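PDB 6BBT: major pilin backbone protein T-antigen, T13 from Streptococcus pyogenes, which probably forms the main shaft of the group A streptococcal pilus as its backbone pilin, and is the T-antigen recognised in Lancefield serotyping. Local coordinates for residues V99-D104 and I109-K114; A246-K249 and A255-Y258. All blocks are in the same frame, centred on the assembly; numbering follows the deposited sequence.

Contact 1. Residues V99-D104 and I109-K114; sequences VSEQND and IQYDGK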
loop_
_atom_site.group_PDB
_atom_site.type_symbol
_atom_site.label_atom_id
_atom_site.label_comp_id
_atom_site.label_asym_id
_atom_site.label_seq_id
_atom_site.Cartn_x
_atom_site.Cartn_y
_atom_site.Cartn_z
ATOM N N VAL A 99 3.784 15.818 -14.723
ATOM C CA VAL A 99 4.252 14.722 -13.857
ATOM C C VAL A 99 3.048 14.180 -13.088
ATOM O O VAL A 99 2.247 14.947 -12.558
ATOM C CB VAL A 99 5.361 15.195 -12.896
ATOM C CG1 VAL A 99 5.771 14.102 -11.886
ATOM C CG2 VAL A 99 6.560 15.639 -13.699
ATOM N N SER A 100 2.905 12.862 -13.069
ATOM C CA SER A 100 1.832 12.208 -12.329
ATOM C C SER A 100 2.351 10.926 -11.717
ATOM O O SER A 100 3.464 10.488 -12.029
ATOM C CB SER A 100 0.659 11.898 -13.246
ATOM O OG SER A 100 1.094 11.090 -14.308
ATOM N N GLU A 101 1.537 10.355 -10.846
ATOM C CA GLU A 101 1.823 9.061 -10.240
ATOM C C GLU A 101 0.874 8.057 -10.843
ATOM O O GLU A 101 -0.323 8.271 -10.864
ATOM C CB GLU A 101 1.593 9.096 -8.735
ATOM C CG GLU A 101 1.826 7.757 -8.049
ATOM C CD GLU A 101 1.620 7.839 -6.538
ATOM O OE1 GLU A 101 2.457 8.410 -5.832
ATOM O OE2 GLU A 101 0.593 7.329 -6.074
ATOM N N GLN A 102 1.418 6.943 -11.279
ATOM C CA GLN A 102 0.626 5.826 -11.778
ATOM C C GLN A 102 -0.235 5.189 -10.685
ATOM O O GLN A 102 0.243 4.923 -9.568
ATOM C CB GLN A 102 1.607 4.800 -12.338
ATOM C CG GLN A 102 1.018 3.580 -12.987
ATOM C CD GLN A 102 2.097 2.775 -13.683
ATOM O OE1 GLN A 102 2.842 2.003 -13.057
ATOM N NE2 GLN A 102 2.212 2.974 -14.991
ATOM N N ASN A 103 -1.503 4.959 -10.999
ATOM C CA ASN A 103 -2.365 4.165 -10.150
ATOM C C ASN A 103 -2.191 2.680 -10.489
ATOM O O ASN A 103 -2.740 2.183 -11.475
ATOM C CB ASN A 103 -3.815 4.607 -10.275
ATOM C CG ASN A 103 -4.698 4.014 -9.197
ATOM O OD1 ASN A 103 -4.629 2.817 -8.899
ATOM N ND2 ASN A 103 -5.538 4.844 -8.607
ATOM N N ASP A 104 -1.422 1.967 -9.666
ATOM C CA ASP A 104 -1.165 0.538 -9.925
ATOM C C ASP A 104 -2.301 -0.379 -9.504
ATOM O O ASP A 104 -2.246 -1.571 -9.798
ATOM C CB ASP A 104 0.126 0.094 -9.258
ATOM C CG ASP A 104 1.329 0.858 -9.746
ATOM O OD1 ASP A 104 1.421 1.124 -10.965
ATOM O OD2 ASP A 104 2.208 1.170 -8.925
ATOM N N ILE A 109 -4.353 -0.056 -1.319
ATOM C CA ILE A 109 -3.553 1.160 -1.456
ATOM C C ILE A 109 -4.378 2.266 -2.116
ATOM O O ILE A 109 -5.103 2.008 -3.074
ATOM C CB ILE A 109 -2.263 0.852 -2.218
ATOM C CG1 ILE A 109 -1.422 -0.124 -1.367
ATOM C CG2 ILE A 109 -1.490 2.125 -2.519
ATOM C CD1 ILE A 109 -0.074 -0.473 -1.928
ATOM N N GLN A 110 -4.279 3.471 -1.568
ATOM C CA GLN A 110 -4.884 4.681 -2.122
ATOM C C GLN A 110 -3.782 5.530 -2.763
ATOM O O GLN A 110 -2.832 5.956 -2.080
ATOM C CB GLN A 110 -5.614 5.458 -1.030
ATOM C CG GLN A 110 -6.772 4.683 -0.389
ATOM C CD GLN A 110 -6.338 3.694 0.714
ATOM O OE1 GLN A 110 -5.751 4.093 1.730
ATOM N NE2 GLN A 110 -6.649 2.413 0.528
ATOM N N TYR A 111 -3.913 5.758 -4.071
ATOM C CA TYR A 111 -2.901 6.440 -4.897
ATOM C C TYR A 111 -3.199 7.935 -5.095
ATOM O O TYR A 111 -4.337 8.317 -5.227
ATOM C CB TYR A 111 -2.819 5.773 -6.271
ATOM C CG TYR A 111 -2.289 4.371 -6.194
ATOM C CD1 TYR A 111 -3.132 3.308 -5.907
ATOM C CD2 TYR A 111 -0.940 4.109 -6.392
ATOM C CE1 TYR A 111 -2.649 2.018 -5.832
ATOM C CE2 TYR A 111 -0.439 2.820 -6.295
ATOM C CZ TYR A 111 -1.299 1.780 -6.015
ATOM O OH TYR A 111 -0.825 0.488 -5.919
ATOM N N ASP A 112 -2.169 8.759 -5.101
ATOM C CA ASP A 112 -2.328 10.193 -5.257
ATOM C C ASP A 112 -2.591 10.497 -6.743
ATOM O O ASP A 112 -1.747 10.231 -7.602
ATOM C CB ASP A 112 -1.062 10.891 -4.787
ATOM C CG ASP A 112 -1.220 12.401 -4.676
ATOM O OD1 ASP A 112 -2.166 12.987 -5.255
ATOM O OD2 ASP A 112 -0.381 13.000 -3.985
ATOM N N GLY A 113 -3.777 11.014 -7.024
ATOM C CA GLY A 113 -4.173 11.396 -8.380
ATOM C C GLY A 113 -3.770 12.797 -8.853
ATOM O O GLY A 113 -4.127 13.187 -9.979
ATOM N N LYS A 114 -3.034 13.558 -8.036
ATOM C CA LYS A 114 -2.637 14.918 -8.422
ATOM C C LYS A 114 -1.728 14.989 -9.638
ATOM O O LYS A 114 -0.816 14.173 -9.811
ATOM C CB LYS A 114 -1.947 15.667 -7.287
ATOM C CG LYS A 114 -2.892 16.453 -6.403
ATOM C CD LYS A 114 -2.116 17.471 -5.579
ATOM C CE LYS A 114 -2.940 18.014 -4.426
ATOM N NZ LYS A 114 -4.101 18.804 -4.912
HETATM O O HOH W 1 -0.969 11.435 -9.911
HETATM O O HOH W 2 -2.380 7.866 -9.064
HETATM O O HOH W 3 -6.616 4.938 -5.408
HETATM O O HOH W 4 1.755 0.278 -5.781
#
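Segments 99-104 and 111-114 run nearly opposite ways (160° between their end-to-end directions), with CA atoms still 5.7 Å apart at their nearest pair, Asn103 and Tyr111. Two waters bridge the backbones here. Water 1 accepts from Glu101 N and lies close to both Asp112 O and Lys114 O, while water 2 donates to Glu101 O and Asp112 O. The direct polar link uses a side chain: Asp112 N donates to Glu101 OE2 over 3.3 Å, with a bent N-H...O angle of 146°, coming from above the carboxylate plane. Glu101 gets there by standing straight out from its strand, CG anti to the backbone N (chi1 178°) and the chain extended beyond it. The same OE2 lies at the edge of the Tyr111 ring, 3.6 Å from CD2, with carboxylate and ring almost perpendicular. Around this buried carboxylate, Lys15 NZ bonds Glu101 OE1, and Asp112 N also reaches Asn152 OD1. Such a Lys-Asn-Glu grouping is consistent with the intramolecular isopeptide sites of Spy0128-like pilin domains, where an acid sits beside the linked lysine and asparagine. Farther along, Tyr111 lies under the outgoing loop: Asn103 CA makes a CH-pi contact with one ring face, 4.2 Å from the centroid, and Asp104 N lies over the same face. Ile109 CG2 packs on the opposite face. The Asn103 amide leans obliquely to the ring and sets OD1 3.4 Å from Tyr111 CD1. At the phenol end, Asp104 CB approaches Tyr111 OH to 3.5 Å, and water 4, 2.6 Å from Tyr111 OH, donates to Asp104 OD2. Asp112 OD1 turns back to accept from Lys114 N, an Asx turn that shapes the bend through Gly113, while Asp112 OD2 accepts from Glu151 N of strand 148-166.

Contact 2. Residues A246-K249 and A255-Y258; sequences ATLK and AKEY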
loop_
_atom_site.group_PDB
_atom_site.type_symbol
_atom_site.label_atom_id
_atom_site.label_comp_id
_atom_site.label_asym_id
_atom_site.label_seq_id
_atom_site.Cartn_x
_atom_site.Cartn_y
_atom_site.Cartn_z
ATOM N N ALA A 246 -18.528 -23.693 10.445
ATOM C CA ALA A 246 -18.120 -22.306 10.632
ATOM C C ALA A 246 -18.794 -21.416 9.610
ATOM O O ALA A 246 -19.128 -21.875 8.511
ATOM C CB ALA A 246 -16.604 -22.182 10.555
ATOM N N THR A 247 -19.018 -20.158 10.000
ATOM C CA THR A 247 -19.560 -19.144 9.120
ATOM C C THR A 247 -18.585 -17.967 9.076
ATOM O O THR A 247 -17.891 -17.682 10.061
ATOM C CB THR A 247 -20.961 -18.655 9.592
ATOM O OG1 THR A 247 -20.863 -18.138 10.916
ATOM C CG2 THR A 247 -21.979 -19.787 9.605
ATOM N N LEU A 248 -18.534 -17.299 7.928
ATOM C CA LEU A 248 -17.742 -16.099 7.747
ATOM C C LEU A 248 -18.708 -14.964 7.464
ATOM O O LEU A 248 -19.493 -15.037 6.518
ATOM C CB LEU A 248 -16.752 -16.279 6.590
ATOM C CG LEU A 248 -16.009 -15.027 6.104
ATOM C CD1 LEU A 248 -15.130 -14.455 7.202
ATOM C CD2 LEU A 248 -15.164 -15.362 4.883
ATOM N N LYS A 249 -18.632 -13.928 8.289
ATOM C CA LYS A 249 -19.417 -12.707 8.144
ATOM C C LYS A 249 -18.445 -11.617 7.672
ATOM O O LYS A 249 -17.475 -11.342 8.355
ATOM C CB LYS A 249 -20.032 -12.363 9.508
ATOM C CG LYS A 249 -20.862 -11.093 9.579
ATOM C CD LYS A 249 -22.223 -11.259 8.930
ATOM C CE LYS A 249 -22.910 -9.913 8.721
ATOM N NZ LYS A 249 -23.153 -9.187 9.998
ATOM N N ALA A 255 -23.698 -13.558 6.347
ATOM C CA ALA A 255 -22.794 -14.650 6.661
ATOM C C ALA A 255 -22.949 -15.807 5.658
ATOM O O ALA A 255 -24.066 -16.164 5.289
ATOM C CB ALA A 255 -23.047 -15.141 8.073
ATOM N N LYS A 256 -21.829 -16.347 5.189
ATOM C CA LYS A 256 -21.824 -17.568 4.378
ATOM C C LYS A 256 -20.975 -18.613 5.085
ATOM O O LYS A 256 -20.289 -18.299 6.063
ATOM C CB LYS A 256 -21.307 -17.304 2.958
ATOM C CG LYS A 256 -19.952 -16.617 2.882
ATOM C CD LYS A 256 -19.384 -16.633 1.468
ATOM C CE LYS A 256 -17.937 -16.158 1.439
ATOM N NZ LYS A 256 -17.000 -17.091 2.137
ATOM N N GLU A 257 -21.037 -19.849 4.602
ATOM C CA GLU A 257 -20.246 -20.932 5.174
ATOM C C GLU A 257 -18.755 -20.706 4.927
ATOM O O GLU A 257 -18.358 -20.302 3.850
ATOM C CB GLU A 257 -20.642 -22.306 4.619
ATOM C CG GLU A 257 -19.890 -23.441 5.311
ATOM C CD GLU A 257 -20.371 -24.842 4.976
ATOM O OE1 GLU A 257 -20.170 -25.745 5.839
ATOM O OE2 GLU A 257 -20.903 -25.054 3.868
ATOM N N TYR A 258 -17.950 -20.942 5.954
ATOM C CA TYR A 258 -16.511 -21.067 5.812
ATOM C C TYR A 258 -16.177 -22.522 6.111
ATOM O O TYR A 258 -16.504 -23.032 7.187
ATOM C CB TYR A 258 -15.752 -20.104 6.755
ATOM C CG TYR A 258 -14.271 -20.375 6.721
ATOM C CD1 TYR A 258 -13.522 -20.106 5.566
ATOM C CD2 TYR A 258 -13.626 -20.975 7.791
ATOM C CE1 TYR A 258 -12.168 -20.421 5.496
ATOM C CE2 TYR A 258 -12.264 -21.265 7.747
ATOM C CZ TYR A 258 -11.539 -20.994 6.598
ATOM O OH TYR A 258 -10.202 -21.326 6.538
HETATM O O HOH W 5 -18.052 -25.108 7.947
#
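Leu248 and Lys256 form an antiparallel hydrogen-bonded pair, gripping each other through two backbone bonds of unequal geometry. Leu248 N reaches Lys256 O over 2.7 Å, nearly in line with the carbonyl, whereas the return bond from Lys256 N to Leu248 O spans 3.0 Å and is tilted from the carbonyl plane. Their side chains lie side by side on one face of the sheet, and Lys256 NZ comes 3.7 Å from Leu248 CD2. At the adjoining non-hydrogen-bonded pair, Thr247 and Glu257, the side chains diverge, and Thr247 CA makes a CA-H...O contact with Lys256 O. Beyond it, Tyr258 N bonds Ala246 O from well above the carbonyl plane. The N-to-C directions of strands 246-249 and 255-257 lie 142° apart. Tyr258 CB rests 4.0 Å from Leu248 CB, and Ala246 CB meets the ring edge at CD2. Water 5 accepts from Ala246 N and lies 2.7 Å from Tyr258 O. With CG anti to its backbone N (chi1 173°), Tyr258 carries its hydroxyl to Asn262 O and Leu234 N. The hairpin's first strand, 242-250, pairs on with strand 271-279, while Leu248 also packs against Tyr232 of strand 231-236 and Gln264 of strand 264-265.

How the contacts relate
From the N terminus, strand 93-101 runs out into contact 1, which closes the short loop 105-108 before the chain returns along strand 116-123. Contact 2 comes much later and closes the tight turn between strands 242-250 and 253-257. The two are in series, neither nested nor crossed, with centres about 35 Å apart and nearest atoms about 19 Å apart. Contact 1 belongs to the Spy0128-like region and contact 2 to the DUF7601 region. What connects them is strand 148-166: it pairs with strand 109-110 of contact 1 and, farther along, with strand 271-279, which in turn flanks strand 242-250 of contact 2.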